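Long-range contacts in OBCA, Oxalate Biosynthetic Component A (Burkholderia glumae, PDB 4NNC), which binds a cobalt(II) ion, the ligand 2KQ and an oxalate ion and includes a domain of the TIM-barrel clan: residues 224-229 / 275-280; 447-452 / 469-474. All coordinates share one frame; numbering follows the deposited sequence.

Both contacts lie in the buried core, each joining two neighbouring parallel strands of one sheet, and strand 5-10 sits between the two pairs. Their centres are about 16 Å apart, and they meet where H224 CD2 packs 3.3 Å from R471 NH1. Both reach 2KQ, but with different chemistry. Contact 1 is polar on its ligand-facing side and leucine-packed on the other: two histidines hold the cobalt ion, an asparagine bonds one of them and a serine lies over the face of the other. Contact 2, within a beta-alpha-beta unit, pairs aliphatic side chains with one long arginine, whose guanidinium reaches the same site without binding the metal. In both, the C-terminal ends of the strands carry the ligand-facing residues.

Contact 1. Residues 224-229 / 275-280; sequences HLHTRD and NLSTSV. With CO (cobalt (II) ion), chain B; 2KQ ((3S)-3-[2-[3-[[(2R)-4-[[[(2R,3S,4R,5R)-5-(6-aminopurin-9-yl)-4-oxidanyl-3-phosphonooxy-oxolan-2-yl]methoxy-oxidanyl-phosphoryl]oxy-oxidanyl-phosphoryl]oxy-3,3-dimethyl-2-oxidanyl-butanoyl]amino]propanoylamino]ethylsulfanyl]-3-oxidanyl-butanoic acid), chain D; OXL (oxalate ion), chain C.
Parallel strands pair H224 with N275 and L225 with L276. L225 N donates to N275 O (2.8 Å), and L225 O accepts from S277 N (2.9 Å), carrying the pairing one residue past the end of strand 273-276. H224 and N275 project from the same side of the sheet, while L225 and L276 turn to the other side and bring their CD1 methyls together, with Y258 of helix 255-268 touching both. With CG anti to the backbone N in both H224 and N275 (chi1 169° each), the imidazole edge meets the amide: H224 ND1 donates to N275 OD1 at 3.0 Å. The oxygen lies near the ring plane, yet the donor stands above the carboxamide plane, since the two flat groups are 76° apart. N275 ND2 is held by E346, so the amide is gripped at both ends. The ND1-OD1 bond, with the metal bond from H224 NE2 (2.2 Å), probably fixes the rotation of the H224 ring. H226 NE2 is the second histidine ligand (2.0 Å), and its ND1 is tied to N251. Over one face of the H226 ring lies S277, whose CB makes a CH-pi contact 3.5 Å from the centroid. S277 OG donates to O54 of 2KQ (2.7 Å) and accepts from S279 N, an ST turn; S279 OG in turn donates to oxalate O3 (2.7 Å). E475 and 2KQ O54 are further cobalt ligands; O51 is modelled doubtfully close. Each histidine thus has a second-shell amide. A site at the C-terminal ends of parallel strands is characteristic of the TIM-barrel fold, to whose clan this domain belongs.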
ATOM      1  N   HIS A 224       1.135  -4.356  11.121  1.00 20.88           N
ATOM      2  CA  HIS A 224       2.450  -4.483  10.524  1.00 19.73           C
ATOM      3  C   HIS A 224       2.922  -3.088  10.129  1.00 19.51           C
ATOM      4  O   HIS A 224       2.208  -2.378   9.408  1.00 17.60           O
ATOM      5  CB  HIS A 224       2.361  -5.405   9.306  1.00 19.88           C
ATOM      6  CG  HIS A 224       3.595  -5.417   8.463  1.00 22.55           C
ATOM      7  ND1 HIS A 224       4.789  -5.961   8.896  1.00 21.81           N
ATOM      8  CD2 HIS A 224       3.817  -4.961   7.204  1.00 20.37           C
ATOM      9  CE1 HIS A 224       5.692  -5.836   7.936  1.00 24.82           C
ATOM     10  NE2 HIS A 224       5.128  -5.235   6.900  1.00 21.45           N
ATOM     11  N   LEU A 225       4.109  -2.695  10.601  1.00 19.50           N
ATOM     12  CA  LEU A 225       4.593  -1.320  10.443  1.00 19.38           C
ATOM     13  C   LEU A 225       5.857  -1.158   9.593  1.00 20.84           C
ATOM     14  O   LEU A 225       6.761  -2.010   9.628  1.00 19.07           O
ATOM     15  CB  LEU A 225       4.864  -0.695  11.812  1.00 17.66           C
ATOM     16  CG  LEU A 225       3.660  -0.539  12.737  1.00 24.89           C
ATOM     17  CD1 LEU A 225       4.073   0.086  14.071  1.00 18.83           C
ATOM     18  CD2 LEU A 225       2.560   0.273  12.046  1.00 17.79           C
ATOM     19  N   HIS A 226       5.905  -0.044   8.852  1.00 20.94           N
ATOM     20  CA  HIS A 226       7.126   0.466   8.237  1.00 18.84           C
ATOM     21  C   HIS A 226       7.316   1.898   8.709  1.00 23.31           C
ATOM     22  O   HIS A 226       6.345   2.563   9.102  1.00 21.80           O
ATOM     23  CB  HIS A 226       6.982   0.540   6.721  1.00 18.46           C
ATOM     24  CG  HIS A 226       7.010  -0.784   6.030  1.00 20.93           C
ATOM     25  ND1 HIS A 226       7.900  -1.063   5.015  1.00 20.01           N
ATOM     26  CD2 HIS A 226       6.248  -1.893   6.182  1.00 19.52           C
ATOM     27  CE1 HIS A 226       7.691  -2.298   4.581  1.00 21.20           C
ATOM     28  NE2 HIS A 226       6.695  -2.818   5.271  1.00 22.97           N
ATOM     29  N   THR A 227       8.549   2.394   8.631  1.00 21.81           N
ATOM     30  CA  THR A 227       8.794   3.830   8.756  1.00 21.49           C
ATOM     31  C   THR A 227       9.359   4.403   7.448  1.00 22.99           C
ATOM     32  O   THR A 227       9.835   3.648   6.596  1.00 25.79           O
ATOM     33  CB  THR A 227       9.738   4.158   9.925  1.00 23.42           C
ATOM     34  OG1 THR A 227      10.879   3.277   9.899  1.00 18.60           O
ATOM     35  CG2 THR A 227       8.998   4.006  11.238  1.00 21.03           C
ATOM     36  N   ARG A 228       9.297   5.731   7.300  1.00 22.80           N
ATOM     37  CA  ARG A 228       9.804   6.418   6.112  1.00 23.33           C
ATOM     38  C   ARG A 228      10.819   7.500   6.502  1.00 25.17           C
ATOM     39  O   ARG A 228      10.668   8.180   7.526  1.00 23.02           O
ATOM     40  CB  ARG A 228       8.654   7.054   5.319  1.00 20.15           C
ATOM     41  CG  ARG A 228       7.579   6.076   4.884  1.00 20.68           C
ATOM     42  CD  ARG A 228       8.127   5.079   3.864  1.00 22.44           C
ATOM     43  NE  ARG A 228       7.049   4.246   3.341  1.00 23.12           N
ATOM     44  CZ  ARG A 228       6.284   4.573   2.302  1.00 24.49           C
ATOM     45  NH1 ARG A 228       6.492   5.719   1.649  1.00 17.51           N
ATOM     46  NH2 ARG A 228       5.313   3.746   1.915  1.00 21.64           N
ATOM     47  N   ASP A 229      11.853   7.642   5.681  1.00 25.84           N
ATOM     48  CA  ASP A 229      12.835   8.713   5.831  1.00 26.57           C
ATOM     49  C   ASP A 229      12.283   9.974   5.158  1.00 26.08           C
ATOM     50  O   ASP A 229      12.096  10.003   3.942  1.00 25.15           O
ATOM     51  CB  ASP A 229      14.148   8.264   5.178  1.00 29.82           C
ATOM     52  CG  ASP A 229      15.209   9.362   5.112  1.00 33.04           C
ATOM     53  OD1 ASP A 229      15.108  10.399   5.811  1.00 33.63           O
ATOM     54  OD2 ASP A 229      16.177   9.166   4.346  1.00 41.21           O
ATOM     55  N   ASN A 275       4.062  -5.639  14.568  1.00 22.96           N
ATOM     56  CA  ASN A 275       4.790  -6.510  13.659  1.00 21.14           C
ATOM     57  C   ASN A 275       5.681  -5.566  12.853  1.00 23.48           C
ATOM     58  O   ASN A 275       5.211  -4.863  11.954  1.00 20.60           O
ATOM     59  CB  ASN A 275       3.786  -7.277  12.776  1.00 21.27           C
ATOM     60  CG  ASN A 275       4.442  -8.020  11.601  1.00 25.30           C
ATOM     61  OD1 ASN A 275       5.569  -7.709  11.183  1.00 23.69           O
ATOM     62  ND2 ASN A 275       3.709  -8.987  11.038  1.00 23.04           N
ATOM     63  N   LEU A 276       6.966  -5.530  13.180  1.00 21.51           N
ATOM     64  CA  LEU A 276       7.835  -4.515  12.596  1.00 22.64           C
ATOM     65  C   LEU A 276       8.522  -5.034  11.344  1.00 22.99           C
ATOM     66  O   LEU A 276       9.107  -6.121  11.361  1.00 21.49           O
ATOM     67  CB  LEU A 276       8.877  -4.047  13.610  1.00 21.61           C
ATOM     68  CG  LEU A 276       8.499  -2.808  14.431  1.00 31.38           C
ATOM     69  CD1 LEU A 276       7.042  -2.833  14.904  1.00 22.52           C
ATOM     70  CD2 LEU A 276       9.461  -2.605  15.605  1.00 19.20           C
ATOM     71  N   SER A 277       8.431  -4.261  10.259  1.00 19.90           N
ATOM     72  CA  SER A 277       9.155  -4.592   9.040  1.00 19.87           C
ATOM     73  C   SER A 277      10.665  -4.456   9.252  1.00 20.70           C
ATOM     74  O   SER A 277      11.148  -3.451   9.793  1.00 21.46           O
ATOM     75  CB  SER A 277       8.711  -3.711   7.871  1.00 17.80           C
ATOM     76  OG  SER A 277       9.416  -4.062   6.692  1.00 21.47           O
ATOM     77  N   THR A 278      11.391  -5.488   8.833  1.00 21.28           N
ATOM     78  CA  THR A 278      12.855  -5.502   8.825  1.00 21.72           C
ATOM     79  C   THR A 278      13.393  -5.386   7.393  1.00 22.77           C
ATOM     80  O   THR A 278      14.599  -5.525   7.150  1.00 23.45           O
ATOM     81  CB  THR A 278      13.367  -6.818   9.361  1.00 19.17           C
ATOM     82  OG1 THR A 278      12.849  -7.869   8.532  1.00 21.52           O
ATOM     83  CG2 THR A 278      12.893  -7.032  10.792  1.00 17.34           C
ATOM     84  N   SER A 279      12.496  -5.143   6.447  1.00 21.98           N
ATOM     85  CA  SER A 279      12.876  -5.043   5.041  1.00 26.93           C
ATOM     86  C   SER A 279      13.716  -3.802   4.760  1.00 25.98           C
ATOM     87  O   SER A 279      13.539  -2.767   5.404  1.00 30.63           O
ATOM     88  CB  SER A 279      11.619  -5.003   4.175  1.00 26.10           C
ATOM     89  OG  SER A 279      11.798  -4.092   3.117  1.00 32.03           O
ATOM     90  N   VAL A 280      14.638  -3.895   3.808  1.00 28.06           N
ATOM     91  CA  VAL A 280      15.371  -2.704   3.375  1.00 28.23           C
ATOM     92  C   VAL A 280      15.123  -2.406   1.904  1.00 33.55           C
ATOM     93  O   VAL A 280      15.984  -1.834   1.227  1.00 31.97           O
ATOM     94  CB  VAL A 280      16.880  -2.803   3.633  1.00 31.16           C
ATOM     95  CG1 VAL A 280      17.160  -2.745   5.133  1.00 23.04           C
ATOM     96  CG2 VAL A 280      17.452  -4.077   2.981  1.00 31.64           C
TER
HETATM   97 CO    CO B 601       5.902  -4.650   4.929  1.00 21.84          CO
HETATM   98  C01 2KQ D 603       1.843   0.568  -4.816  1.00 34.20           C
HETATM   99  C02 2KQ D 603       0.462  -0.025  -4.499  1.00 42.41           C
HETATM  100  C03 2KQ D 603       0.251  -0.102  -2.906  1.00 27.84           C
HETATM  101  C04 2KQ D 603      -0.601   0.867  -5.153  1.00 38.15           C
HETATM  102  O05 2KQ D 603      -1.868   0.315  -4.878  1.00 43.72           O
HETATM  103  P06 2KQ D 603      -3.098   0.586  -5.855  1.00 46.22           P
HETATM  104  O07 2KQ D 603      -4.385   0.398  -5.071  1.00 34.78           O
HETATM  105  O08 2KQ D 603      -3.058   2.008  -6.390  1.00 51.65           O
HETATM  106  O09 2KQ D 603      -3.039  -0.481  -7.034  1.00 60.62           O
HETATM  107  P10 2KQ D 603      -2.285  -0.349  -8.445  1.00 58.78           P
HETATM  108  O11 2KQ D 603      -2.202  -1.696  -9.107  1.00 56.93           O
HETATM  109  O12 2KQ D 603      -0.879   0.152  -8.216  1.00 65.60           O
HETATM  110  O13 2KQ D 603      -3.073   0.674  -9.400  1.00 61.65           O
HETATM  111  C14 2KQ D 603      -2.515   1.030 -10.675  1.00 68.30           C
HETATM  112  C15 2KQ D 603      -3.534   1.666 -11.522  1.00 73.34           C
HETATM  113  O16 2KQ D 603      -4.796   0.884 -11.526  1.00 66.40           O
HETATM  114  C17 2KQ D 603      -5.821   1.700 -10.941  1.00 62.20           C
HETATM  115  N18 2KQ D 603      -6.592   0.876 -10.075  1.00 59.08           N
HETATM  116  C19 2KQ D 603      -6.279   0.480  -8.828  1.00 58.19           C
HETATM  117  N20 2KQ D 603      -7.267  -0.311  -8.352  1.00 52.03           N
HETATM  118  C21 2KQ D 603      -8.227  -0.428  -9.307  1.00 55.44           C
HETATM  119  C22 2KQ D 603      -9.461  -1.103  -9.392  1.00 52.41           C
HETATM  120  N23 2KQ D 603      -9.955  -1.904  -8.280  1.00 47.56           N
HETATM  121  N24 2KQ D 603     -10.179  -0.998 -10.525  1.00 56.66           N
HETATM  122  C25 2KQ D 603      -9.718  -0.266 -11.570  1.00 56.38           C
HETATM  123  N26 2KQ D 603      -8.553   0.396 -11.520  1.00 56.04           N
HETATM  124  C27 2KQ D 603      -7.795   0.321 -10.395  1.00 60.39           C
HETATM  125  C28 2KQ D 603      -5.148   2.819 -10.258  1.00 68.78           C
HETATM  126  O29 2KQ D 603      -5.932   4.011 -10.307  1.00 67.87           O
HETATM  127  C30 2KQ D 603      -3.910   3.027 -11.028  1.00 77.42           C
HETATM  128  O31 2KQ D 603      -4.176   3.904 -12.142  1.00 84.55           O
HETATM  129  P32 2KQ D 603      -3.008   4.204 -13.254  1.00 95.73           P
HETATM  130  O33 2KQ D 603      -2.657   2.934 -14.043  1.00 86.83           O
HETATM  131  O34 2KQ D 603      -3.465   5.288 -14.211  1.00 87.88           O
HETATM  132  O35 2KQ D 603      -1.779   4.684 -12.529  1.00 87.98           O
HETATM  133  C36 2KQ D 603       0.336  -1.418  -5.198  1.00 45.17           C
HETATM  134  O37 2KQ D 603       0.494  -1.244  -6.543  1.00 48.95           O
HETATM  135  C38 2KQ D 603       1.351  -2.478  -4.738  1.00 45.51           C
HETATM  136  O39 2KQ D 603       2.539  -2.432  -5.039  1.00 44.60           O
HETATM  137  N40 2KQ D 603       0.861  -3.603  -3.954  1.00 39.61           N
HETATM  138  C41 2KQ D 603       1.817  -4.590  -3.575  1.00 37.69           C
HETATM  139  C42 2KQ D 603       2.381  -4.296  -2.190  1.00 36.14           C
HETATM  140  C43 2KQ D 603       3.408  -5.339  -1.695  1.00 38.77           C
HETATM  141  O44 2KQ D 603       4.373  -5.671  -2.386  1.00 36.73           O
HETATM  142  N45 2KQ D 603       3.194  -5.938  -0.406  1.00 33.68           N
HETATM  143  C46 2KQ D 603       4.156  -6.905   0.029  1.00 38.88           C
HETATM  144  C47 2KQ D 603       4.690  -6.533   1.395  1.00 38.17           C
HETATM  145  S48 2KQ D 603       5.615  -7.873   2.132  1.00 51.76           S
HETATM  146  C49 2KQ D 603       5.986  -7.465   3.825  1.00 28.49           C
HETATM  147  C50 2KQ D 603       5.160  -8.332   4.620  1.00 34.45           C
HETATM  148  O51 2KQ D 603       5.617  -6.135   4.125  1.00 28.48           O
HETATM  149  C52 2KQ D 603       7.464  -7.822   4.177  1.00 33.52           C
HETATM  150  C53 2KQ D 603       8.246  -6.884   5.045  1.00 29.31           C
HETATM  151  O54 2KQ D 603       7.745  -5.797   5.460  1.00 23.52           O
HETATM  152  O55 2KQ D 603       9.422  -7.207   5.361  1.00 27.52           O
HETATM  153  C1  OXL C 602       9.078  -5.104   1.319  1.00 35.76           C
HETATM  154  C2  OXL C 602       7.604  -5.110   1.317  1.00 39.77           C
HETATM  155  O1  OXL C 602       9.725  -6.166   1.110  1.00 37.17           O
HETATM  156  O2  OXL C 602       6.977  -5.397   0.257  1.00 46.32           O
HETATM  157  O3  OXL C 602       9.648  -4.008   1.556  1.00 39.13           O
HETATM  158  O4  OXL C 602       7.006  -4.793   2.392  1.00 36.85           O

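Contact 2. Residues 447-452 / 469-474; sequences SILLPG and GIRVGL. With 2KQ ((3S)-3-[2-[3-[[(2R)-4-[[[(2R,3S,4R,5R)-5-(6-aminopurin-9-yl)-4-oxidanyl-3-phosphonooxy-oxolan-2-yl]methoxy-oxidanyl-phosphoryl]oxy-oxidanyl-phosphoryl]oxy-3,3-dimethyl-2-oxidanyl-butanoyl]amino]propanoylamino]ethylsulfanyl]-3-oxidanyl-butanoic acid), chain D.
R471 runs beside L449, the two side chains pointing the same way from adjacent parallel strands. The strands, at 26° to each other, are joined by I448 N to G469 O (3.2 Å) and R471 N to I448 O (3.0 Å). Upstream, S447 packs its CB and OG against the bare backbone of G469. Water 2 extends the pairing past the last strand bond, donating to R471 O and accepting from L450 N. R471 CB starts beside I448 O, and CG, lying anti to the backbone N, passes alongside L449 CB. The chain stays extended to NE, so CD continues along the leucine, 4.0 Å from both L449 CB and CD2. L449 CG takes the crowded position between its backbone N and carbonyl carbon; chi1 67°, together with chi2 77°, brings CD2 over the guanidinium: the methyl is 3.4 Å from R471 CZ, above the centre of one face. R471 NE forms a salt bridge with D476. NH2 makes a weak bond to O51 of 2KQ (3.5 Å), in the guanidinium plane, and a long, weak ion pair with E475. On the other side of the sheet I448 and I470 are covered by helices 458-464 and 495-507. Greasy on its face and polar at its rim, the guanidinium is restricted in tilt by the leucine methyl and probably oriented by the salt bridge from NE to D476. The nearest atom of the R471 side chain is about 4 Å from the cobalt ion, where its positive charge would tend to favour negatively charged groups of the bound ligands.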
ATOM      1  N   SER A 447      -1.321 -16.434   6.960  1.00 20.76           N
ATOM      2  CA  SER A 447      -2.175 -15.362   6.450  1.00 20.46           C
ATOM      3  C   SER A 447      -1.917 -15.084   4.971  1.00 21.01           C
ATOM      4  O   SER A 447      -0.948 -15.581   4.394  1.00 21.82           O
ATOM      5  CB  SER A 447      -1.976 -14.078   7.255  1.00 22.15           C
ATOM      6  OG  SER A 447      -2.515 -14.181   8.567  1.00 26.61           O
ATOM      7  N   ILE A 448      -2.773 -14.271   4.361  1.00 18.14           N
ATOM      8  CA  ILE A 448      -2.584 -13.883   2.966  1.00 22.08           C
ATOM      9  C   ILE A 448      -2.736 -12.377   2.757  1.00 23.03           C
ATOM     10  O   ILE A 448      -3.579 -11.732   3.389  1.00 20.90           O
ATOM     11  CB  ILE A 448      -3.573 -14.631   2.021  1.00 23.10           C
ATOM     12  CG1 ILE A 448      -3.265 -14.333   0.550  1.00 19.78           C
ATOM     13  CG2 ILE A 448      -5.022 -14.287   2.358  1.00 18.94           C
ATOM     14  CD1 ILE A 448      -3.919 -15.337  -0.415  1.00 23.16           C
ATOM     15  N   LEU A 449      -1.911 -11.828   1.869  1.00 20.06           N
ATOM     16  CA  LEU A 449      -2.096 -10.474   1.383  1.00 23.19           C
ATOM     17  C   LEU A 449      -2.232 -10.568  -0.127  1.00 24.11           C
ATOM     18  O   LEU A 449      -1.828 -11.567  -0.725  1.00 27.13           O
ATOM     19  CB  LEU A 449      -0.891  -9.587   1.745  1.00 26.14           C
ATOM     20  CG  LEU A 449       0.500  -9.826   1.129  1.00 25.23           C
ATOM     21  CD1 LEU A 449       0.650  -9.325  -0.316  1.00 23.10           C
ATOM     22  CD2 LEU A 449       1.582  -9.179   2.009  1.00 25.23           C
ATOM     23  N   LEU A 450      -2.763  -9.519  -0.739  1.00 22.13           N
ATOM     24  CA  LEU A 450      -2.809  -9.402  -2.187  1.00 23.31           C
ATOM     25  C   LEU A 450      -2.650  -7.934  -2.558  1.00 21.65           C
ATOM     26  O   LEU A 450      -3.108  -7.058  -1.829  1.00 23.73           O
ATOM     27  CB  LEU A 450      -4.140  -9.939  -2.732  1.00 24.79           C
ATOM     28  CG  LEU A 450      -4.298 -11.458  -2.852  1.00 24.08           C
ATOM     29  CD1 LEU A 450      -5.753 -11.836  -3.152  1.00 28.99           C
ATOM     30  CD2 LEU A 450      -3.363 -11.973  -3.937  1.00 22.71           C
ATOM     31  N   PRO A 451      -2.007  -7.661  -3.699  1.00 23.54           N
ATOM     32  CA  PRO A 451      -1.831  -6.286  -4.182  1.00 27.48           C
ATOM     33  C   PRO A 451      -3.160  -5.682  -4.645  1.00 30.90           C
ATOM     34  O   PRO A 451      -3.968  -6.403  -5.239  1.00 28.74           O
ATOM     35  CB  PRO A 451      -0.876  -6.455  -5.365  1.00 25.17           C
ATOM     36  CG  PRO A 451      -1.134  -7.838  -5.858  1.00 28.74           C
ATOM     37  CD  PRO A 451      -1.427  -8.653  -4.624  1.00 27.30           C
ATOM     38  N   GLY A 452      -3.361  -4.392  -4.363  1.00 32.94           N
ATOM     39  CA  GLY A 452      -4.603  -3.655  -4.594  1.00 29.97           C
ATOM     40  C   GLY A 452      -5.710  -4.205  -5.479  1.00 32.13           C
ATOM     41  O   GLY A 452      -6.732  -4.653  -4.986  1.00 32.77           O
ATOM     42  N   GLY A 469      -5.786 -16.111   8.667  1.00 26.37           N
ATOM     43  CA  GLY A 469      -5.827 -14.658   8.752  1.00 25.45           C
ATOM     44  C   GLY A 469      -5.689 -13.960   7.416  1.00 25.55           C
ATOM     45  O   GLY A 469      -5.232 -14.544   6.416  1.00 24.03           O
ATOM     46  N   ILE A 470      -6.105 -12.701   7.402  1.00 25.97           N
ATOM     47  CA  ILE A 470      -6.100 -11.891   6.197  1.00 23.81           C
ATOM     48  C   ILE A 470      -5.462 -10.534   6.514  1.00 28.69           C
ATOM     49  O   ILE A 470      -5.666  -9.962   7.598  1.00 23.79           O
ATOM     50  CB  ILE A 470      -7.539 -11.688   5.671  1.00 31.57           C
ATOM     51  CG1 ILE A 470      -8.146 -13.022   5.228  1.00 29.20           C
ATOM     52  CG2 ILE A 470      -7.577 -10.699   4.512  1.00 25.39           C
ATOM     53  CD1 ILE A 470      -9.616 -12.900   4.786  1.00 30.12           C
ATOM     54  N   ARG A 471      -4.678 -10.031   5.569  1.00 26.19           N
ATOM     55  CA  ARG A 471      -4.010  -8.758   5.732  1.00 23.73           C
ATOM     56  C   ARG A 471      -4.518  -7.761   4.691  1.00 22.01           C
ATOM     57  O   ARG A 471      -4.687  -8.092   3.504  1.00 18.92           O
ATOM     58  CB  ARG A 471      -2.495  -8.940   5.612  1.00 21.19           C
ATOM     59  CG  ARG A 471      -1.783  -7.699   5.106  1.00 22.69           C
ATOM     60  CD  ARG A 471      -0.280  -7.799   5.264  1.00 21.37           C
ATOM     61  NE  ARG A 471       0.396  -6.959   4.281  1.00 19.34           N
ATOM     62  CZ  ARG A 471       1.696  -6.711   4.292  1.00 22.42           C
ATOM     63  NH1 ARG A 471       2.459  -7.223   5.248  1.00 21.34           N
ATOM     64  NH2 ARG A 471       2.231  -5.945   3.357  1.00 24.93           N
ATOM     65  N   VAL A 472      -4.798  -6.545   5.150  1.00 21.82           N
ATOM     66  CA  VAL A 472      -5.211  -5.463   4.262  1.00 22.53           C
ATOM     67  C   VAL A 472      -4.441  -4.239   4.709  1.00 21.98           C
ATOM     68  O   VAL A 472      -3.743  -4.292   5.741  1.00 22.82           O
ATOM     69  CB  VAL A 472      -6.735  -5.206   4.342  1.00 24.60           C
ATOM     70  CG1 VAL A 472      -7.504  -6.359   3.725  1.00 25.07           C
ATOM     71  CG2 VAL A 472      -7.158  -5.017   5.801  1.00 23.81           C
ATOM     72  N   GLY A 473      -4.560  -3.148   3.955  1.00 21.19           N
ATOM     73  CA  GLY A 473      -3.864  -1.916   4.270  1.00 19.98           C
ATOM     74  C   GLY A 473      -3.286  -1.180   3.072  1.00 22.83           C
ATOM     75  O   GLY A 473      -3.062  -1.778   2.006  1.00 21.30           O
ATOM     76  N   LEU A 474      -3.027   0.117   3.261  1.00 21.28           N
ATOM     77  CA  LEU A 474      -2.490   0.984   2.214  1.00 21.03           C
ATOM     78  C   LEU A 474      -1.143   0.513   1.726  1.00 23.63           C
ATOM     79  O   LEU A 474      -0.714   0.893   0.630  1.00 21.68           O
ATOM     80  CB  LEU A 474      -2.382   2.435   2.694  1.00 19.36           C
ATOM     81  CG  LEU A 474      -3.694   3.173   2.955  1.00 26.75           C
ATOM     82  CD1 LEU A 474      -3.457   4.686   3.008  1.00 25.03           C
ATOM     83  CD2 LEU A 474      -4.698   2.830   1.859  1.00 21.84           C
TER
HETATM   84  C01 2KQ D 603       1.843   0.568  -4.816  1.00 34.20           C
HETATM   85  C02 2KQ D 603       0.462  -0.025  -4.499  1.00 42.41           C
HETATM   86  C03 2KQ D 603       0.251  -0.102  -2.906  1.00 27.84           C
HETATM   87  C04 2KQ D 603      -0.601   0.867  -5.153  1.00 38.15           C
HETATM   88  O05 2KQ D 603      -1.868   0.315  -4.878  1.00 43.72           O
HETATM   89  P06 2KQ D 603      -3.098   0.586  -5.855  1.00 46.22           P
HETATM   90  O07 2KQ D 603      -4.385   0.398  -5.071  1.00 34.78           O
HETATM   91  O08 2KQ D 603      -3.058   2.008  -6.390  1.00 51.65           O
HETATM   92  O09 2KQ D 603      -3.039  -0.481  -7.034  1.00 60.62           O
HETATM   93  P10 2KQ D 603      -2.285  -0.349  -8.445  1.00 58.78           P
HETATM   94  O11 2KQ D 603      -2.202  -1.696  -9.107  1.00 56.93           O
HETATM   95  O12 2KQ D 603      -0.879   0.152  -8.216  1.00 65.60           O
HETATM   96  O13 2KQ D 603      -3.073   0.674  -9.400  1.00 61.65           O
HETATM   97  C14 2KQ D 603      -2.515   1.030 -10.675  1.00 68.30           C
HETATM   98  C15 2KQ D 603      -3.534   1.666 -11.522  1.00 73.34           C
HETATM   99  O16 2KQ D 603      -4.796   0.884 -11.526  1.00 66.40           O
HETATM  100  C17 2KQ D 603      -5.821   1.700 -10.941  1.00 62.20           C
HETATM  101  N18 2KQ D 603      -6.592   0.876 -10.075  1.00 59.08           N
HETATM  102  C19 2KQ D 603      -6.279   0.480  -8.828  1.00 58.19           C
HETATM  103  N20 2KQ D 603      -7.267  -0.311  -8.352  1.00 52.03           N
HETATM  104  C21 2KQ D 603      -8.227  -0.428  -9.307  1.00 55.44           C
HETATM  105  C22 2KQ D 603      -9.461  -1.103  -9.392  1.00 52.41           C
HETATM  106  N23 2KQ D 603      -9.955  -1.904  -8.280  1.00 47.56           N
HETATM  107  N24 2KQ D 603     -10.179  -0.998 -10.525  1.00 56.66           N
HETATM  108  C25 2KQ D 603      -9.718  -0.266 -11.570  1.00 56.38           C
HETATM  109  N26 2KQ D 603      -8.553   0.396 -11.520  1.00 56.04           N
HETATM  110  C27 2KQ D 603      -7.795   0.321 -10.395  1.00 60.39           C
HETATM  111  C28 2KQ D 603      -5.148   2.819 -10.258  1.00 68.78           C
HETATM  112  O29 2KQ D 603      -5.932   4.011 -10.307  1.00 67.87           O
HETATM  113  C30 2KQ D 603      -3.910   3.027 -11.028  1.00 77.42           C
HETATM  114  O31 2KQ D 603      -4.176   3.904 -12.142  1.00 84.55           O
HETATM  115  P32 2KQ D 603      -3.008   4.204 -13.254  1.00 95.73           P
HETATM  116  O33 2KQ D 603      -2.657   2.934 -14.043  1.00 86.83           O
HETATM  117  O34 2KQ D 603      -3.465   5.288 -14.211  1.00 87.88           O
HETATM  118  O35 2KQ D 603      -1.779   4.684 -12.529  1.00 87.98           O
HETATM  119  C36 2KQ D 603       0.336  -1.418  -5.198  1.00 45.17           C
HETATM  120  O37 2KQ D 603       0.494  -1.244  -6.543  1.00 48.95           O
HETATM  121  C38 2KQ D 603       1.351  -2.478  -4.738  1.00 45.51           C
HETATM  122  O39 2KQ D 603       2.539  -2.432  -5.039  1.00 44.60           O
HETATM  123  N40 2KQ D 603       0.861  -3.603  -3.954  1.00 39.61           N
HETATM  124  C41 2KQ D 603       1.817  -4.590  -3.575  1.00 37.69           C
HETATM  125  C42 2KQ D 603       2.381  -4.296  -2.190  1.00 36.14           C
HETATM  126  C43 2KQ D 603       3.408  -5.339  -1.695  1.00 38.77           C
HETATM  127  O44 2KQ D 603       4.373  -5.671  -2.386  1.00 36.73           O
HETATM  128  N45 2KQ D 603       3.194  -5.938  -0.406  1.00 33.68           N
HETATM  129  C46 2KQ D 603       4.156  -6.905   0.029  1.00 38.88           C
HETATM  130  C47 2KQ D 603       4.690  -6.533   1.395  1.00 38.17           C
HETATM  131  S48 2KQ D 603       5.615  -7.873   2.132  1.00 51.76           S
HETATM  132  C49 2KQ D 603       5.986  -7.465   3.825  1.00 28.49           C
HETATM  133  C50 2KQ D 603       5.160  -8.332   4.620  1.00 34.45           C
HETATM  134  O51 2KQ D 603       5.617  -6.135   4.125  1.00 28.48           O
HETATM  135  C52 2KQ D 603       7.464  -7.822   4.177  1.00 33.52           C
HETATM  136  C53 2KQ D 603       8.246  -6.884   5.045  1.00 29.31           C
HETATM  137  O54 2KQ D 603       7.745  -5.797   5.460  1.00 23.52           O
HETATM  138  O55 2KQ D 603       9.422  -7.207   5.361  1.00 27.52           O
HETATM  139  O   HOH W   1      -3.493 -11.481   9.216  1.00 20.96           O
HETATM  140  O   HOH W   2      -3.546  -7.210   1.288  1.00 24.66           O